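Long-range contacts in Alpha/beta hydrolase (Novosphingobium aromaticivorans, PDB 3BWX), which is probably a hydrolase of the alpha/beta-hydrolase fold, with a substrate that is not established, and binds calcium: residues V169-W173 / R262-T268; L230-E236 / V255-P261; L59-R64 / D86-L90. The protein carries 1 engineered substitution. All coordinates share one frame; numbering follows the deposited sequence.

Contact 1: residues V169-W173 / R262-T268. With EDO (1,2-ethanediol), chain F.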
ATOM      1  N   VAL A 169      -0.406  15.843   8.165  1.00 12.29           N
ATOM      2  CA  VAL A 169      -0.180  14.405   8.296  1.00 12.14           C
ATOM      3  C   VAL A 169       1.218  14.154   8.856  1.00 12.56           C
ATOM      4  O   VAL A 169       1.431  13.220   9.626  1.00 11.85           O
ATOM      5  CB  VAL A 169      -0.355  13.675   6.903  1.00 11.16           C
ATOM      6  CG1 VAL A 169      -0.091  12.176   6.980  1.00 10.61           C
ATOM      7  CG2 VAL A 169      -1.756  13.966   6.245  1.00  8.40           C
ATOM      8  N   TYR A 170       2.180  14.955   8.402  1.00 12.29           N
ATOM      9  CA  TYR A 170       3.582  14.761   8.773  1.00  9.64           C
ATOM     10  C   TYR A 170       4.167  16.101   9.216  1.00 14.01           C
ATOM     11  O   TYR A 170       5.026  16.682   8.552  1.00 11.28           O
ATOM     12  CB  TYR A 170       4.399  14.185   7.615  1.00  8.65           C
ATOM     13  CG  TYR A 170       3.818  12.936   6.948  1.00  8.24           C
ATOM     14  CD1 TYR A 170       3.786  11.701   7.627  1.00 12.22           C
ATOM     15  CD2 TYR A 170       3.350  12.977   5.611  1.00 11.45           C
ATOM     16  CE1 TYR A 170       3.295  10.576   7.023  1.00  7.95           C
ATOM     17  CE2 TYR A 170       2.847  11.848   5.006  1.00 11.98           C
ATOM     18  CZ  TYR A 170       2.829  10.640   5.716  1.00  8.79           C
ATOM     19  OH  TYR A 170       2.369   9.505   5.088  1.00 12.81           O
ATOM     20  N   PRO A 171       3.679  16.617  10.344  1.00 14.12           N
ATOM     21  CA  PRO A 171       4.103  17.951  10.754  1.00 15.24           C
ATOM     22  C   PRO A 171       5.546  18.115  11.161  1.00 15.23           C
ATOM     23  O   PRO A 171       6.030  19.262  11.177  1.00 17.46           O
ATOM     24  CB  PRO A 171       3.194  18.250  11.952  1.00 12.96           C
ATOM     25  CG  PRO A 171       2.855  16.907  12.492  1.00 15.05           C
ATOM     26  CD  PRO A 171       2.689  16.048  11.274  1.00 17.82           C
ATOM     27  N   ASP A 172       6.248  17.039  11.471  1.00 12.06           N
ATOM     28  CA  ASP A 172       7.618  17.148  11.980  1.00 12.78           C
ATOM     29  C   ASP A 172       8.657  16.887  10.921  1.00 13.53           C
ATOM     30  O   ASP A 172       9.836  16.982  11.200  1.00 17.49           O
ATOM     31  CB  ASP A 172       7.858  16.230  13.180  1.00 14.85           C
ATOM     32  CG  ASP A 172       6.983  16.593  14.350  1.00 17.57           C
ATOM     33  OD1 ASP A 172       6.571  17.781  14.444  1.00 21.42           O
ATOM     34  OD2 ASP A 172       6.632  15.669  15.111  1.00 21.93           O
ATOM     35  N   TRP A 173       8.228  16.529   9.715  1.00 13.80           N
ATOM     36  CA  TRP A 173       9.185  16.279   8.643  1.00  9.32           C
ATOM     37  C   TRP A 173      10.000  17.495   8.206  1.00 12.31           C
ATOM     38  O   TRP A 173       9.491  18.626   8.148  1.00 14.34           O
ATOM     39  CB  TRP A 173       8.503  15.747   7.411  1.00 11.32           C
ATOM     40  CG  TRP A 173       8.079  14.296   7.481  1.00 11.42           C
ATOM     41  CD1 TRP A 173       8.064  13.460   8.565  1.00 12.80           C
ATOM     42  CD2 TRP A 173       7.535  13.550   6.389  1.00  8.46           C
ATOM     43  NE1 TRP A 173       7.524  12.236   8.207  1.00 10.71           N
ATOM     44  CE2 TRP A 173       7.219  12.254   6.874  1.00 11.58           C
ATOM     45  CE3 TRP A 173       7.282  13.854   5.057  1.00  8.72           C
ATOM     46  CZ2 TRP A 173       6.656  11.264   6.070  1.00 12.50           C
ATOM     47  CZ3 TRP A 173       6.730  12.848   4.232  1.00 10.73           C
ATOM     48  CH2 TRP A 173       6.426  11.562   4.770  1.00 12.33           C
ATOM     49  N   ARG A 262       2.188  11.554  16.272  1.00 10.63           N
ATOM     50  CA  ARG A 262       2.274  12.792  15.485  1.00 13.58           C
ATOM     51  C   ARG A 262       2.249  12.594  13.964  1.00 12.82           C
ATOM     52  O   ARG A 262       2.724  13.450  13.222  1.00 17.85           O
ATOM     53  CB  ARG A 262       3.521  13.600  15.873  1.00 17.11           C
ATOM     54  CG  ARG A 262       3.559  13.854  17.367  1.00 20.98           C
ATOM     55  CD  ARG A 262       4.205  15.161  17.823  1.00 18.88           C
ATOM     56  NE  ARG A 262       4.559  16.167  16.812  1.00 22.38           N
ATOM     57  CZ  ARG A 262       3.887  17.306  16.607  1.00 26.98           C
ATOM     58  NH1 ARG A 262       2.816  17.611  17.320  1.00 29.61           N
ATOM     59  NH2 ARG A 262       4.300  18.164  15.689  1.00 29.74           N
ATOM     60  N   ILE A 263       1.714  11.478  13.495  1.00 11.49           N
ATOM     61  CA  ILE A 263       1.549  11.318  12.078  1.00 14.05           C
ATOM     62  C   ILE A 263       0.170  10.758  11.797  1.00 11.41           C
ATOM     63  O   ILE A 263      -0.446  10.115  12.645  1.00 10.74           O
ATOM     64  CB  ILE A 263       2.660  10.456  11.398  1.00 13.96           C
ATOM     65  CG1 ILE A 263       2.576   9.004  11.793  1.00 13.77           C
ATOM     66  CG2 ILE A 263       4.095  10.972  11.634  1.00 15.36           C
ATOM     67  CD1 ILE A 263       3.625   8.142  11.058  1.00 19.51           C
ATOM     68  N   GLY A 264      -0.283  10.994  10.575  1.00  9.22           N
ATOM     69  CA  GLY A 264      -1.635  10.662  10.179  1.00 11.21           C
ATOM     70  C   GLY A 264      -1.641   9.506   9.214  1.00  9.42           C
ATOM     71  O   GLY A 264      -0.856   8.553   9.371  1.00  7.84           O
ATOM     72  N   HIS A 265      -2.544   9.592   8.237  1.00 10.51           N
ATOM     73  CA  HIS A 265      -2.689   8.560   7.226  1.00  9.62           C
ATOM     74  C   HIS A 265      -1.664   8.739   6.122  1.00 11.88           C
ATOM     75  O   HIS A 265      -1.743   9.700   5.387  1.00 12.99           O
ATOM     76  CB  HIS A 265      -4.090   8.579   6.609  1.00 10.12           C
ATOM     77  CG  HIS A 265      -4.305   7.481   5.619  1.00  9.95           C
ATOM     78  ND1 HIS A 265      -4.554   6.168   5.996  1.00 11.55           N
ATOM     79  CD2 HIS A 265      -4.287   7.491   4.265  1.00 19.40           C
ATOM     80  CE1 HIS A 265      -4.723   5.440   4.900  1.00 16.86           C
ATOM     81  NE2 HIS A 265      -4.552   6.215   3.838  1.00 14.16           N
ATOM     82  N   ALA A 266      -0.704   7.832   5.928  1.00  9.58           N
ATOM     83  CA  ALA A 266      -0.359   6.633   6.711  1.00  9.88           C
ATOM     84  C   ALA A 266       1.130   6.695   7.153  1.00 10.44           C
ATOM     85  O   ALA A 266       1.962   7.386   6.537  1.00 10.28           O
ATOM     86  CB  ALA A 266      -0.602   5.389   5.867  1.00 10.77           C
ATOM     87  N   PRO A 267       1.495   5.920   8.202  1.00  8.94           N
ATOM     88  CA  PRO A 267       2.909   5.665   8.475  1.00  9.45           C
ATOM     89  C   PRO A 267       3.641   5.250   7.196  1.00  7.05           C
ATOM     90  O   PRO A 267       3.087   4.556   6.341  1.00  8.75           O
ATOM     91  CB  PRO A 267       2.877   4.534   9.494  1.00  8.69           C
ATOM     92  CG  PRO A 267       1.569   4.781  10.229  1.00 10.39           C
ATOM     93  CD  PRO A 267       0.638   5.172   9.138  1.00 11.72           C
ATOM     94  N   THR A 268       4.887   5.726   7.019  1.00  8.41           N
ATOM     95  CA  THR A 268       5.663   5.424   5.845  1.00  9.50           C
ATOM     96  C   THR A 268       6.265   3.992   5.928  1.00  9.67           C
ATOM     97  O   THR A 268       6.720   3.452   4.900  1.00 12.00           O
ATOM     98  CB  THR A 268       6.825   6.408   5.664  1.00 12.49           C
ATOM     99  OG1 THR A 268       7.732   6.286   6.760  1.00  9.74           O
ATOM    100  CG2 THR A 268       6.319   7.860   5.508  1.00 10.12           C
TER
HETATM  101  C1  EDO F 289       9.834   9.263   8.573  1.00 28.33           C
HETATM  102  O1  EDO F 289       9.106   8.266   7.848  1.00 29.91           O
HETATM  103  C2  EDO F 289      10.656   8.591   9.631  1.00 32.44           C
HETATM  104  O2  EDO F 289      11.810   8.092   8.954  1.00 41.60           O
HETATM  105  O   HOH W   1      -0.256  10.399   3.008  1.00 39.50           O
HETATM  106  O   HOH W   2       5.302  14.327  11.747  1.00 15.35           O
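Tyr170 OH donates to Ala266 O at 2.6 Å, the acceptor lying in the plane of the phenol ring at its edge. That ring is sandwiched, with Val169 CG1 over the centre of one face and Trp173 CZ2 nearer the rim of the other. Val169 O takes one hydrogen bond, from Gly264 N at 3.0 Å, in the carbonyl plane and on a lone pair, and a weaker C-H contact from Ile263 CA. The loop 262-268 follows strand 255-260 of the alpha/beta-hydrolase sheet and carries His265, whose CB points away from 169-173. His265 ND1 is hydrogen-bonded to Asp129 and its NE2 lies close to Ser105, consistent with the catalytic triad of this fold. Trp173 meets Thr268 in its ring plane, CZ2 to CG2 at 3.5 Å. At the exposed end, Arg262 grips Asp172 side-on, NE to OD2 at 2.7 Å and NH2 to OD1 at 2.6 Å, with the guanidinium and carboxylate planes 21° apart. Bends at chi2 and chi3, the latter almost eclipsed at 9°, curl the arginine chain back to the carboxylate. A water accepts from Asp172 N and donates to Arg262 O.

Contact 2: residues L230-E236 / V255-P261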
ATOM      1  N   LEU A 230      -1.150 -10.928  13.314  1.00  8.35           N
ATOM      2  CA  LEU A 230      -1.513  -9.637  12.755  1.00  7.61           C
ATOM      3  C   LEU A 230      -0.975  -8.505  13.583  1.00  7.85           C
ATOM      4  O   LEU A 230      -1.141  -8.456  14.804  1.00  8.38           O
ATOM      5  CB  LEU A 230      -3.047  -9.512  12.618  1.00  8.79           C
ATOM      6  CG  LEU A 230      -3.577  -8.247  11.930  1.00  6.15           C
ATOM      7  CD1 LEU A 230      -3.131  -7.996  10.474  1.00  7.23           C
ATOM      8  CD2 LEU A 230      -5.143  -8.279  12.016  1.00  9.91           C
ATOM      9  N   LEU A 231      -0.404  -7.562  12.850  1.00  8.27           N
ATOM     10  CA  LEU A 231      -0.066  -6.231  13.317  1.00  6.78           C
ATOM     11  C   LEU A 231      -0.910  -5.207  12.588  1.00  8.14           C
ATOM     12  O   LEU A 231      -1.032  -5.263  11.348  1.00  8.21           O
ATOM     13  CB  LEU A 231       1.403  -5.932  13.008  1.00  7.29           C
ATOM     14  CG  LEU A 231       1.912  -4.461  13.153  1.00  8.05           C
ATOM     15  CD1 LEU A 231       1.843  -3.966  14.610  1.00 12.21           C
ATOM     16  CD2 LEU A 231       3.360  -4.313  12.579  1.00  7.48           C
ATOM     17  N   VAL A 232      -1.436  -4.264  13.371  1.00  6.65           N
ATOM     18  CA  VAL A 232      -2.127  -3.091  12.867  1.00  8.14           C
ATOM     19  C   VAL A 232      -1.310  -1.854  13.240  1.00  7.47           C
ATOM     20  O   VAL A 232      -1.062  -1.626  14.430  1.00  6.43           O
ATOM     21  CB  VAL A 232      -3.547  -2.975  13.406  1.00  8.41           C
ATOM     22  CG1 VAL A 232      -4.241  -1.754  12.782  1.00  7.79           C
ATOM     23  CG2 VAL A 232      -4.345  -4.205  13.114  1.00  9.59           C
ATOM     24  N   LEU A 233      -0.863  -1.086  12.274  1.00  8.75           N
ATOM     25  CA  LEU A 233      -0.228   0.199  12.488  1.00  7.74           C
ATOM     26  C   LEU A 233      -1.266   1.297  12.271  1.00  6.52           C
ATOM     27  O   LEU A 233      -2.070   1.277  11.345  1.00  8.11           O
ATOM     28  CB  LEU A 233       0.986   0.391  11.520  1.00  7.28           C
ATOM     29  CG  LEU A 233       2.177  -0.572  11.714  1.00  8.91           C
ATOM     30  CD1 LEU A 233       3.121  -0.609  10.521  1.00 10.93           C
ATOM     31  CD2 LEU A 233       2.944  -0.250  13.003  1.00 12.19           C
ATOM     32  N   ARG A 234      -1.241   2.319  13.095  1.00  6.11           N
ATOM     33  CA  ARG A 234      -2.151   3.442  12.970  1.00  8.47           C
ATOM     34  C   ARG A 234      -1.361   4.736  13.166  1.00  8.04           C
ATOM     35  O   ARG A 234      -0.602   4.853  14.144  1.00 10.11           O
ATOM     36  CB  ARG A 234      -3.272   3.374  14.041  1.00  8.91           C
ATOM     37  CG  ARG A 234      -4.229   4.511  13.906  1.00  9.29           C
ATOM     38  CD  ARG A 234      -5.294   4.562  14.957  1.00 10.89           C
ATOM     39  NE  ARG A 234      -6.012   5.790  14.657  1.00 11.99           N
ATOM     40  CZ  ARG A 234      -5.874   6.973  15.253  1.00  8.47           C
ATOM     41  NH1 ARG A 234      -5.166   7.125  16.378  1.00 10.84           N
ATOM     42  NH2 ARG A 234      -6.511   8.018  14.768  1.00  9.60           N
ATOM     43  N   GLY A 235      -1.583   5.725  12.299  1.00  9.03           N
ATOM     44  CA  GLY A 235      -1.123   7.061  12.582  1.00  8.59           C
ATOM     45  C   GLY A 235      -1.977   7.714  13.661  1.00  6.80           C
ATOM     46  O   GLY A 235      -3.196   7.709  13.524  1.00  7.99           O
ATOM     47  N   GLU A 236      -1.341   8.306  14.682  1.00  9.44           N
ATOM     48  CA  GLU A 236      -2.060   8.908  15.797  1.00  9.80           C
ATOM     49  C   GLU A 236      -3.182   9.848  15.337  1.00  8.83           C
ATOM     50  O   GLU A 236      -4.265   9.888  15.947  1.00  8.59           O
ATOM     51  CB  GLU A 236      -1.083   9.683  16.646  1.00 10.05           C
ATOM     52  CG  GLU A 236      -1.723  10.292  17.900  1.00 12.49           C
ATOM     53  CD  GLU A 236      -0.675  10.829  18.843  1.00 16.13           C
ATOM     54  OE1 GLU A 236       0.149  11.637  18.369  1.00 11.08           O
ATOM     55  OE2 GLU A 236      -0.701  10.437  20.025  1.00 21.53           O
ATOM     56  N   VAL A 255      -3.806  -9.863  18.019  1.00 10.62           N
ATOM     57  CA  VAL A 255      -3.627  -8.695  17.198  1.00 10.01           C
ATOM     58  C   VAL A 255      -2.854  -7.663  18.009  1.00 12.53           C
ATOM     59  O   VAL A 255      -3.250  -7.335  19.123  1.00 12.04           O
ATOM     60  CB  VAL A 255      -4.967  -8.115  16.698  1.00  9.93           C
ATOM     61  CG1 VAL A 255      -4.747  -6.847  15.846  1.00 10.35           C
ATOM     62  CG2 VAL A 255      -5.757  -9.145  15.946  1.00  8.94           C
ATOM     63  N   GLU A 256      -1.720  -7.230  17.475  1.00 10.30           N
ATOM     64  CA  GLU A 256      -0.968  -6.153  18.101  1.00  8.53           C
ATOM     65  C   GLU A 256      -1.263  -4.834  17.385  1.00  5.85           C
ATOM     66  O   GLU A 256      -1.252  -4.828  16.130  1.00  7.30           O
ATOM     67  CB  GLU A 256       0.535  -6.442  18.075  1.00 10.65           C
ATOM     68  CG  GLU A 256       1.362  -5.308  18.630  1.00 10.22           C
ATOM     69  CD  GLU A 256       2.771  -5.740  19.052  1.00 13.27           C
ATOM     70  OE1 GLU A 256       2.903  -6.375  20.107  1.00 19.82           O
ATOM     71  OE2 GLU A 256       3.746  -5.428  18.341  1.00 11.02           O
ATOM     72  N   LEU A 257      -1.554  -3.774  18.150  1.00  6.83           N
ATOM     73  CA  LEU A 257      -1.737  -2.423  17.602  1.00  7.59           C
ATOM     74  C   LEU A 257      -0.554  -1.570  18.011  1.00  9.75           C
ATOM     75  O   LEU A 257      -0.203  -1.517  19.233  1.00  9.23           O
ATOM     76  CB  LEU A 257      -3.012  -1.796  18.193  1.00  8.61           C
ATOM     77  CG  LEU A 257      -3.318  -0.350  17.827  1.00 10.25           C
ATOM     78  CD1 LEU A 257      -3.482  -0.074  16.320  1.00  6.43           C
ATOM     79  CD2 LEU A 257      -4.593   0.087  18.630  1.00  9.61           C
ATOM     80  N   VAL A 258       0.014  -0.862  17.041  1.00  9.72           N
ATOM     81  CA  VAL A 258       1.057   0.162  17.275  1.00 10.12           C
ATOM     82  C   VAL A 258       0.591   1.484  16.712  1.00  7.61           C
ATOM     83  O   VAL A 258       0.252   1.577  15.531  1.00  8.26           O
ATOM     84  CB  VAL A 258       2.408  -0.287  16.690  1.00 10.03           C
ATOM     85  CG1 VAL A 258       3.437   0.861  16.773  1.00  7.66           C
ATOM     86  CG2 VAL A 258       2.871  -1.603  17.352  1.00  7.64           C
ATOM     87  N   THR A 259       0.554   2.505  17.551  1.00  6.48           N
ATOM     88  CA  THR A 259       0.198   3.835  17.098  1.00  8.56           C
ATOM     89  C   THR A 259       1.464   4.675  16.985  1.00  9.47           C
ATOM     90  O   THR A 259       2.245   4.738  17.926  1.00  9.14           O
ATOM     91  CB  THR A 259      -0.789   4.500  18.059  1.00  9.90           C
ATOM     92  OG1 THR A 259      -2.009   3.723  18.095  1.00 10.09           O
ATOM     93  CG2 THR A 259      -1.070   5.964  17.627  1.00 10.38           C
ATOM     94  N   LEU A 260       1.648   5.313  15.826  1.00  6.86           N
ATOM     95  CA  LEU A 260       2.806   6.160  15.505  1.00  9.79           C
ATOM     96  C   LEU A 260       2.494   7.583  15.911  1.00 11.57           C
ATOM     97  O   LEU A 260       1.550   8.189  15.413  1.00  8.70           O
ATOM     98  CB  LEU A 260       3.182   6.079  14.020  1.00  7.96           C
ATOM     99  CG  LEU A 260       3.905   4.861  13.451  1.00  7.30           C
ATOM    100  CD1 LEU A 260       5.237   4.564  14.260  1.00 10.10           C
ATOM    101  CD2 LEU A 260       2.991   3.671  13.362  1.00 11.34           C
ATOM    102  N   PRO A 261       3.263   8.121  16.865  1.00  9.45           N
ATOM    103  CA  PRO A 261       2.973   9.511  17.310  1.00 12.66           C
ATOM    104  C   PRO A 261       3.106  10.588  16.240  1.00  8.53           C
ATOM    105  O   PRO A 261       4.019  10.521  15.392  1.00 11.10           O
ATOM    106  CB  PRO A 261       4.015   9.749  18.414  1.00 14.33           C
ATOM    107  CG  PRO A 261       4.410   8.375  18.855  1.00 19.76           C
ATOM    108  CD  PRO A 261       4.341   7.492  17.635  1.00 12.93           C
TER
HETATM  109  O   HOH W   3      -4.484   4.978  18.257  1.00 14.00           O
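Leu233 CD2 lies against Val258 CB at 3.7 Å and touches Leu260 CD2 as well, while Leu231 CD1 meets Val258 CG2 at 3.8 Å; together they form the apolar centre on one face of two parallel strands. Strands 230-235 and 255-260 are the two strands of a beta-alpha-beta unit, joined through helix 243-250. The second of them is the outermost strand on this side of the alpha/beta-hydrolase sheet. Helix 272-282 packs on the face with Leu231, Val258 and Leu260, whereas the connecting helix 243-250 covers the other, where Val232 spreads its two methyls: CG2 reaches Val255 CG1 at 3.8 Å and CG1 reaches Leu257 CD1 at 4.0 Å. With CG anti to the backbone N (chi1 175°), Leu257 brings CD1 over the neighbouring strand, to within 3.4 Å of Val232 O.

Between these layers runs a ladder of six backbone hydrogen bonds, in which Val232, Arg234 and Glu236 each donate through N to 255-260, and Leu230, Val232 and Arg234 each accept through O. The strand directions differ by 22°, the usual twist of neighbouring parallel strands.

Toward the C-terminal ends the pair turns polar. Glu236 OE1 accepts from Arg262 N, just beyond the second strand. Arg234 extends along the face covered by helix 243-250, where its NE donates to Leu241 O, and its guanidinium bonds weakly to Glu236 O. One water joins the two strands here, accepting from Arg234 NH1 at 2.9 Å and lying 2.8 Å from Thr259 OG1.

Contact 3: residues L59-R64 / D86-L90; sequences LCPEMR and DLEAL. With EDO (1,2-ethanediol), chain R.
Arg64 and Asp86 supply the ionic part of this buried contact. The guanidinium meets the carboxylate side-on, Arg64 NE to Asp86 OD2 at 2.9 Å and Arg64 NH2 to Asp86 OD1 at 3.0 Å, each on a syn lone pair. The two planes are 11° apart, so the groups meet edge to edge, nearly coplanar. CG of Arg64 sits between its backbone N and carbonyl carbon (chi1 55°), and a bend at chi3 turns the chain toward the helix. Arg64 NH2 also forms a salt bridge with Asp14, and Gln82 donates to Asp86 OD1.

Water adds a second link, accepting from Arg64 N at 2.8 Å and donating to Asp86 OD2 at 2.7 Å.

In the alpha/beta-hydrolase fold, strand 58-61 lies between strands 17-23 and 32-35, and helix 80-94 packs on this part of the sheet; segments 59-61 and 86-90 run roughly antiparallel (146°), their axes approaching to 11.4 Å.

Among the apolar contacts, selenomethionine Met63, bent at chi2 and chi3, lays CE against Leu87 CD2 at 3.8 Å. The Pro61 ring is shared, CG meeting Leu87 CD2 at 4.1 Å and CB meeting Leu90 CD2. Trp10 touches Pro61, Met63 and Leu90.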
ATOM      1  N   LEU A  59       8.402  -9.134  -2.410  1.00  8.29           N
ATOM      2  CA  LEU A  59       7.752  -8.804  -3.691  1.00  5.77           C
ATOM      3  C   LEU A  59       6.967  -7.503  -3.498  1.00  7.31           C
ATOM      4  O   LEU A  59       6.112  -7.409  -2.579  1.00  9.01           O
ATOM      5  CB  LEU A  59       6.745  -9.877  -4.100  1.00  9.98           C
ATOM      6  CG  LEU A  59       7.224 -11.178  -4.726  1.00 18.61           C
ATOM      7  CD1 LEU A  59       7.664 -12.040  -3.617  1.00 17.28           C
ATOM      8  CD2 LEU A  59       6.127 -11.860  -5.607  1.00 14.61           C
ATOM      9  N   CYS A  60       7.187  -6.536  -4.404  1.00  9.34           N
ATOM     10  CA  CYS A  60       6.552  -5.212  -4.344  1.00  7.67           C
ATOM     11  C   CYS A  60       5.856  -4.949  -5.654  1.00  8.98           C
ATOM     12  O   CYS A  60       6.406  -4.297  -6.547  1.00  7.88           O
ATOM     13  CB  CYS A  60       7.557  -4.132  -4.055  1.00  8.41           C
ATOM     14  SG  CYS A  60       8.404  -4.312  -2.486  1.00 10.33           S
ATOM     15  N   PRO A  61       4.634  -5.447  -5.764  1.00  8.27           N
ATOM     16  CA  PRO A  61       3.872  -5.231  -6.990  1.00  6.61           C
ATOM     17  C   PRO A  61       3.237  -3.862  -7.098  1.00  8.80           C
ATOM     18  O   PRO A  61       2.944  -3.255  -6.119  1.00  8.72           O
ATOM     19  CB  PRO A  61       2.779  -6.297  -6.921  1.00  6.40           C
ATOM     20  CG  PRO A  61       2.536  -6.402  -5.432  1.00  9.46           C
ATOM     21  CD  PRO A  61       3.909  -6.315  -4.836  1.00  8.86           C
ATOM     22  N   GLU A  62       2.958  -3.441  -8.330  1.00  8.49           N
ATOM     23  CA  GLU A  62       2.257  -2.204  -8.649  1.00  6.99           C
ATOM     24  C   GLU A  62       0.982  -2.562  -9.436  1.00  7.59           C
ATOM     25  O   GLU A  62       1.050  -3.331 -10.399  1.00  7.99           O
ATOM     26  CB  GLU A  62       3.158  -1.328  -9.541  1.00 10.88           C
ATOM     27  CG  GLU A  62       4.547  -1.217  -8.960  1.00 14.48           C
ATOM     28  CD  GLU A  62       5.413  -0.239  -9.657  1.00 11.22           C
ATOM     29  OE1 GLU A  62       5.645  -0.327 -10.902  1.00  9.36           O
ATOM     30  OE2 GLU A  62       5.886   0.632  -8.917  1.00 12.35           O
HETATM   31  N   MSE A  63      -0.155  -2.013  -9.004  1.00  8.68           N
HETATM   32  CA  MSE A  63      -1.389  -2.326  -9.683  1.00  7.18           C
HETATM   33  C   MSE A  63      -1.437  -1.688 -11.074  1.00  7.37           C
HETATM   34  O   MSE A  63      -0.657  -0.744 -11.396  1.00  8.28           O
HETATM   35  CB  MSE A  63      -2.565  -1.877  -8.831  1.00 10.71           C
HETATM   36  CG  MSE A  63      -2.637  -2.649  -7.542  1.00  8.52           C
HETATM   37 SE   MSE A  63      -2.692  -4.633  -7.590  0.75 10.37          SE
HETATM   38  CE  MSE A  63      -0.755  -5.025  -7.727  1.00 10.41           C
ATOM     39  N   ARG A  64      -2.333  -2.188 -11.918  1.00  7.24           N
ATOM     40  CA  ARG A  64      -2.513  -1.600 -13.239  1.00  8.69           C
ATOM     41  C   ARG A  64      -2.725  -0.105 -13.028  1.00  7.42           C
ATOM     42  O   ARG A  64      -3.430   0.323 -12.087  1.00  6.96           O
ATOM     43  CB  ARG A  64      -3.722  -2.193 -13.977  1.00  9.52           C
ATOM     44  CG  ARG A  64      -5.044  -2.110 -13.217  1.00  8.40           C
ATOM     45  CD  ARG A  64      -6.245  -2.667 -13.963  1.00  8.21           C
ATOM     46  NE  ARG A  64      -6.085  -4.093 -14.149  1.00  8.81           N
ATOM     47  CZ  ARG A  64      -6.581  -4.806 -15.139  1.00 11.74           C
ATOM     48  NH1 ARG A  64      -7.239  -4.244 -16.116  1.00  5.73           N
ATOM     49  NH2 ARG A  64      -6.356  -6.114 -15.162  1.00  9.85           N
ATOM     50  N   ASP A  86      -5.918  -9.509 -10.195  1.00  7.39           N
ATOM     51  CA  ASP A  86      -4.589  -9.373 -10.718  1.00  9.33           C
ATOM     52  C   ASP A  86      -3.584  -9.927  -9.692  1.00  7.66           C
ATOM     53  O   ASP A  86      -2.590 -10.507 -10.076  1.00  9.26           O
ATOM     54  CB  ASP A  86      -4.287  -7.892 -11.038  1.00  8.83           C
ATOM     55  CG  ASP A  86      -5.125  -7.333 -12.165  1.00  7.98           C
ATOM     56  OD1 ASP A  86      -5.689  -8.094 -12.988  1.00  9.51           O
ATOM     57  OD2 ASP A  86      -5.129  -6.092 -12.289  1.00 10.83           O
ATOM     58  N   LEU A  87      -3.829  -9.708  -8.411  1.00  7.42           N
ATOM     59  CA  LEU A  87      -2.914 -10.262  -7.405  1.00  6.99           C
ATOM     60  C   LEU A  87      -3.030 -11.808  -7.353  1.00  8.22           C
ATOM     61  O   LEU A  87      -2.029 -12.500  -7.152  1.00  8.70           O
ATOM     62  CB  LEU A  87      -3.207  -9.689  -6.042  1.00  7.05           C
ATOM     63  CG  LEU A  87      -2.690  -8.245  -5.851  1.00  8.95           C
ATOM     64  CD1 LEU A  87      -3.424  -7.577  -4.677  1.00  8.61           C
ATOM     65  CD2 LEU A  87      -1.180  -8.193  -5.745  1.00  9.83           C
ATOM     66  N   GLU A  88      -4.265 -12.349  -7.464  1.00  8.28           N
ATOM     67  CA  GLU A  88      -4.408 -13.799  -7.573  1.00  8.69           C
ATOM     68  C   GLU A  88      -3.608 -14.325  -8.762  1.00  6.44           C
ATOM     69  O   GLU A  88      -2.967 -15.401  -8.686  1.00  9.28           O
ATOM     70  CB  GLU A  88      -5.875 -14.204  -7.668  1.00  9.80           C
ATOM     71  CG  GLU A  88      -6.684 -13.930  -6.431  1.00 10.42           C
ATOM     72  CD  GLU A  88      -6.368 -14.828  -5.239  1.00 12.13           C
ATOM     73  OE1 GLU A  88      -5.431 -15.652  -5.285  1.00 15.42           O
ATOM     74  OE2 GLU A  88      -7.023 -14.663  -4.191  1.00 15.43           O
ATOM     75  N   ALA A  89      -3.599 -13.584  -9.859  1.00  8.33           N
ATOM     76  CA  ALA A  89      -2.843 -13.987 -11.041  1.00  7.31           C
ATOM     77  C   ALA A  89      -1.318 -13.963 -10.767  1.00  8.07           C
ATOM     78  O   ALA A  89      -0.595 -14.855 -11.202  1.00  9.25           O
ATOM     79  CB  ALA A  89      -3.159 -13.103 -12.253  1.00  8.03           C
ATOM     80  N   LEU A  90      -0.823 -12.935 -10.064  1.00  6.36           N
ATOM     81  CA  LEU A  90       0.570 -12.905  -9.635  1.00  7.83           C
ATOM     82  C   LEU A  90       0.919 -14.126  -8.780  1.00 10.38           C
ATOM     83  O   LEU A  90       1.929 -14.807  -9.036  1.00  9.75           O
ATOM     84  CB  LEU A  90       0.859 -11.629  -8.839  1.00  9.70           C
ATOM     85  CG  LEU A  90       2.212 -11.530  -8.158  1.00 10.45           C
ATOM     86  CD1 LEU A  90       3.359 -11.521  -9.140  1.00 11.25           C
ATOM     87  CD2 LEU A  90       2.284 -10.257  -7.248  1.00  8.87           C
TER
HETATM   88  C1  EDO R 301       9.089   1.224 -10.384  1.00 29.00           C
HETATM   89  O1  EDO R 301       9.648   2.226 -11.234  1.00 44.76           O
HETATM   90  C2  EDO R 301       8.267   1.941  -9.355  1.00 21.41           C
HETATM   91  O2  EDO R 301       7.234   2.566 -10.081  1.00 35.83           O
HETATM   92  O   HOH W   4      -3.595  -4.460 -10.800  1.00  8.20           O

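In the fold
Contacts 1 and 2 adjoin, since strand 255-260 runs straight into the loop 262-268, and Pro267 CG packs on Leu260 CD2. Contact 3 lies on the opposite side of the chain's centre, about 27 and 25 Å from the other two between centres, yet it reaches the same sheet as contact 2. The chemistry follows position. Contact 2, partly buried, pairs an inner strand with the outer one and rests on backbone bonds with apolar side chains on both faces. Contact 3, wholly buried, sets a helix on a strand and the loop that follows it, with aliphatic packing and an internal salt bridge. Contact 1, loop on loop and partly buried, relies on individual polar bonds, and its salt bridge is at the surface.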